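Local coordinates for urocanate hydratase (Paenibacillus sp. Soil724D2, PDB 7NED), which probably adds water to urocanate or thiourocanate with the help of bound NAD+, as a lyase of bacterial ergothioneine catabolism, at residues R207-A212 / Y238-R243. Numbering follows the deposited sequence.
Sequences RSLDEA and YPELVR
L209, in the first turn of helix 209-222, divides its two methyl groups between E240 and L241 of helix 234-243. CD2 rests 3.7 Å from CG of E240, in the aliphatic part of that side chain, while CD1 faces CD2 of L241 at 4.2 Å, a looser apolar contact. From a CB already directed toward the other helix, the leucine CG lies anti to the backbone N (chi1 170°), which brings both methyls up to it. E240 leaves its helix in the same way but bends at chi2 (71°), so that its CG meets L209 while the carboxylate turns to R243 one helical turn on. There the arginine grips side-on: NE donates to OE2 over 2.8 Å, from above the carboxylate plane, and NH2 reaches OE1 on its syn side at 2.9 Å. R244 forms a further salt bridge with OE1 and another with D210 OD1, joining the acidic groups of the two helices. With an alanine replacing this glutamate, R243 and R244 would probably lose a charged mate, the R243 guanidinium would be free to turn, and a gap would open beside CD2 of L209. The turn bearing L209 is itself fixed by S208, the N-cap, whose OG accepts from E211 N at 3.1 Å. Beneath, L209 touches L230 of strand 226-231 and L241 touches L161 of strand 159-163. The contact thus joins neighbouring helices, linked in the chain by strand 226-231, over the parallel sheet of the Rossmann-like domain, an arrangement characteristic of the beta-alpha-beta units of NAD-binding folds.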
ATOM      1  N   ARG A 207      41.803 -18.768  -0.087  1.00 27.61           N
ATOM      2  CA  ARG A 207      41.329 -18.996  -1.451  1.00 31.75           C
ATOM      3  C   ARG A 207      41.278 -20.473  -1.794  1.00 30.57           C
ATOM      4  O   ARG A 207      40.844 -20.839  -2.891  1.00 29.04           O
ATOM      5  CB  ARG A 207      42.195 -18.241  -2.463  1.00 31.64           C
ATOM      6  CG  ARG A 207      42.034 -16.733  -2.357  1.00 32.75           C
ATOM      7  CD  ARG A 207      42.926 -16.013  -3.325  1.00 35.40           C
ATOM      8  NE  ARG A 207      43.030 -14.581  -3.043  1.00 34.58           N
ATOM      9  CZ  ARG A 207      42.490 -13.635  -3.806  1.00 37.18           C
ATOM     10  NH1 ARG A 207      41.806 -13.971  -4.895  1.00 35.70           N
ATOM     11  NH2 ARG A 207      42.638 -12.358  -3.480  1.00 39.34           N
ATOM     12  N   SER A 208      41.639 -21.334  -0.854  1.00 27.46           N
ATOM     13  CA  SER A 208      41.696 -22.766  -1.092  1.00 29.12           C
ATOM     14  C   SER A 208      40.560 -23.470  -0.360  1.00 24.57           C
ATOM     15  O   SER A 208      40.466 -23.379   0.867  1.00 25.05           O
ATOM     16  CB  SER A 208      43.048 -23.303  -0.623  1.00 24.51           C
ATOM     17  OG  SER A 208      42.949 -24.683  -0.488  1.00 26.18           O
ATOM     18  N   LEU A 209      39.733 -24.208  -1.103  1.00 22.52           N
ATOM     19  CA  LEU A 209      38.676 -24.984  -0.471  1.00 24.70           C
ATOM     20  C   LEU A 209      39.242 -26.087   0.422  1.00 28.98           C
ATOM     21  O   LEU A 209      38.692 -26.371   1.488  1.00 25.09           O
ATOM     22  CB  LEU A 209      37.753 -25.584  -1.532  1.00 25.56           C
ATOM     23  CG  LEU A 209      36.739 -26.601  -1.037  1.00 25.69           C
ATOM     24  CD1 LEU A 209      35.762 -25.972  -0.036  1.00 23.60           C
ATOM     25  CD2 LEU A 209      35.974 -27.263  -2.193  1.00 27.49           C
ATOM     26  N   ASP A 210      40.310 -26.757  -0.016  1.00 29.93           N
ATOM     27  CA  ASP A 210      40.923 -27.772   0.834  1.00 26.98           C
ATOM     28  C   ASP A 210      41.345 -27.184   2.169  1.00 23.38           C
ATOM     29  O   ASP A 210      41.119 -27.789   3.223  1.00 26.44           O
ATOM     30  CB  ASP A 210      42.120 -28.414   0.128  1.00 27.88           C
ATOM     31  CG  ASP A 210      41.705 -29.302  -1.033  1.00 34.41           C
ATOM     32  OD1 ASP A 210      40.495 -29.587  -1.185  1.00 36.87           O
ATOM     33  OD2 ASP A 210      42.608 -29.744  -1.774  1.00 40.64           O
ATOM     34  N   GLU A 211      42.001 -26.023   2.143  1.00 24.15           N
ATOM     35  CA  GLU A 211      42.418 -25.389   3.388  1.00 26.95           C
ATOM     36  C   GLU A 211      41.209 -25.024   4.244  1.00 26.52           C
ATOM     37  O   GLU A 211      41.219 -25.217   5.473  1.00 22.44           O
ATOM     38  CB  GLU A 211      43.260 -24.159   3.097  1.00 25.45           C
ATOM     39  CG  GLU A 211      43.706 -23.447   4.342  1.00 28.76           C
ATOM     40  CD  GLU A 211      44.772 -22.424   4.090  1.00 29.05           C
ATOM     41  OE1 GLU A 211      44.485 -21.411   3.420  1.00 32.13           O
ATOM     42  OE2 GLU A 211      45.868 -22.570   4.661  1.00 33.83           O
ATOM     43  N   ALA A 212      40.157 -24.506   3.612  1.00 25.34           N
ATOM     44  CA  ALA A 212      38.958 -24.160   4.362  1.00 25.05           C
ATOM     45  C   ALA A 212      38.378 -25.375   5.050  1.00 21.22           C
ATOM     46  O   ALA A 212      37.995 -25.304   6.224  1.00 20.55           O
ATOM     47  CB  ALA A 212      37.908 -23.520   3.442  1.00 23.60           C
ATOM     48  N   TYR A 238      29.399 -25.212  -3.903  1.00 21.56           N
ATOM     49  CA  TYR A 238      28.375 -26.103  -3.366  1.00 22.81           C
ATOM     50  C   TYR A 238      28.323 -27.404  -4.144  1.00 26.38           C
ATOM     51  O   TYR A 238      28.326 -28.477  -3.510  1.00 28.12           O
ATOM     52  CB  TYR A 238      27.000 -25.440  -3.333  1.00 22.95           C
ATOM     53  CG  TYR A 238      26.766 -24.419  -2.234  1.00 21.11           C
ATOM     54  CD1 TYR A 238      25.510 -24.283  -1.670  1.00 20.68           C
ATOM     55  CD2 TYR A 238      27.794 -23.589  -1.776  1.00 20.40           C
ATOM     56  CE1 TYR A 238      25.268 -23.350  -0.697  1.00 19.75           C
ATOM     57  CE2 TYR A 238      27.560 -22.651  -0.800  1.00 20.85           C
ATOM     58  CZ  TYR A 238      26.279 -22.530  -0.273  1.00 18.48           C
ATOM     59  OH  TYR A 238      26.030 -21.586   0.696  1.00 19.18           O
ATOM     60  N   PRO A 239      28.312 -27.401  -5.476  1.00 24.92           N
ATOM     61  CA  PRO A 239      28.307 -28.684  -6.197  1.00 27.59           C
ATOM     62  C   PRO A 239      29.560 -29.486  -5.949  1.00 28.40           C
ATOM     63  O   PRO A 239      29.501 -30.723  -5.956  1.00 29.27           O
ATOM     64  CB  PRO A 239      28.205 -28.271  -7.671  1.00 31.06           C
ATOM     65  CG  PRO A 239      27.623 -26.882  -7.644  1.00 29.08           C
ATOM     66  CD  PRO A 239      28.164 -26.250  -6.394  1.00 27.55           C
ATOM     67  N   GLU A 240      30.692 -28.809  -5.736  1.00 28.09           N
ATOM     68  CA  GLU A 240      31.935 -29.518  -5.439  1.00 32.17           C
ATOM     69  C   GLU A 240      31.851 -30.253  -4.101  1.00 34.02           C
ATOM     70  O   GLU A 240      32.345 -31.377  -3.970  1.00 32.37           O
ATOM     71  CB  GLU A 240      33.102 -28.536  -5.471  1.00 32.70           C
ATOM     72  CG  GLU A 240      34.417 -29.105  -4.991  1.00 35.02           C
ATOM     73  CD  GLU A 240      35.016 -30.103  -5.964  1.00 39.94           C
ATOM     74  OE1 GLU A 240      36.112 -30.617  -5.663  1.00 38.03           O
ATOM     75  OE2 GLU A 240      34.401 -30.368  -7.026  1.00 41.36           O
ATOM     76  N   LEU A 241      31.224 -29.654  -3.091  1.00 28.16           N
ATOM     77  CA  LEU A 241      31.056 -30.384  -1.839  1.00 28.17           C
ATOM     78  C   LEU A 241      30.164 -31.596  -2.042  1.00 30.24           C
ATOM     79  O   LEU A 241      30.380 -32.655  -1.440  1.00 32.72           O
ATOM     80  CB  LEU A 241      30.483 -29.468  -0.768  1.00 26.84           C
ATOM     81  CG  LEU A 241      31.351 -28.265  -0.436  1.00 26.48           C
ATOM     82  CD1 LEU A 241      30.593 -27.377   0.535  1.00 26.22           C
ATOM     83  CD2 LEU A 241      32.666 -28.754   0.192  1.00 29.08           C
ATOM     84  N   VAL A 242      29.162 -31.467  -2.898  1.00 27.26           N
ATOM     85  CA  VAL A 242      28.325 -32.607  -3.234  1.00 31.17           C
ATOM     86  C   VAL A 242      29.158 -33.676  -3.925  1.00 32.69           C
ATOM     87  O   VAL A 242      29.009 -34.878  -3.668  1.00 31.75           O
ATOM     88  CB  VAL A 242      27.155 -32.145  -4.116  1.00 30.23           C
ATOM     89  CG1 VAL A 242      26.420 -33.342  -4.673  1.00 29.08           C
ATOM     90  CG2 VAL A 242      26.230 -31.221  -3.312  1.00 28.24           C
ATOM     91  N   ARG A 243      30.030 -33.256  -4.830  1.00 28.71           N
ATOM     92  CA  ARG A 243      30.908 -34.204  -5.498  1.00 32.97           C
ATOM     93  C   ARG A 243      31.783 -34.943  -4.482  1.00 36.70           C
ATOM     94  O   ARG A 243      31.930 -36.170  -4.538  1.00 32.64           O
ATOM     95  CB  ARG A 243      31.760 -33.459  -6.527  1.00 37.40           C
ATOM     96  CG  ARG A 243      32.365 -34.331  -7.620  1.00 42.01           C
ATOM     97  CD  ARG A 243      33.308 -33.538  -8.525  1.00 42.75           C
ATOM     98  NE  ARG A 243      34.478 -33.052  -7.785  1.00 43.77           N
ATOM     99  CZ  ARG A 243      35.451 -33.838  -7.335  1.00 44.30           C
ATOM    100  NH1 ARG A 243      35.388 -35.147  -7.547  1.00 46.10           N
ATOM    101  NH2 ARG A 243      36.475 -33.324  -6.665  1.00 43.74           N
TER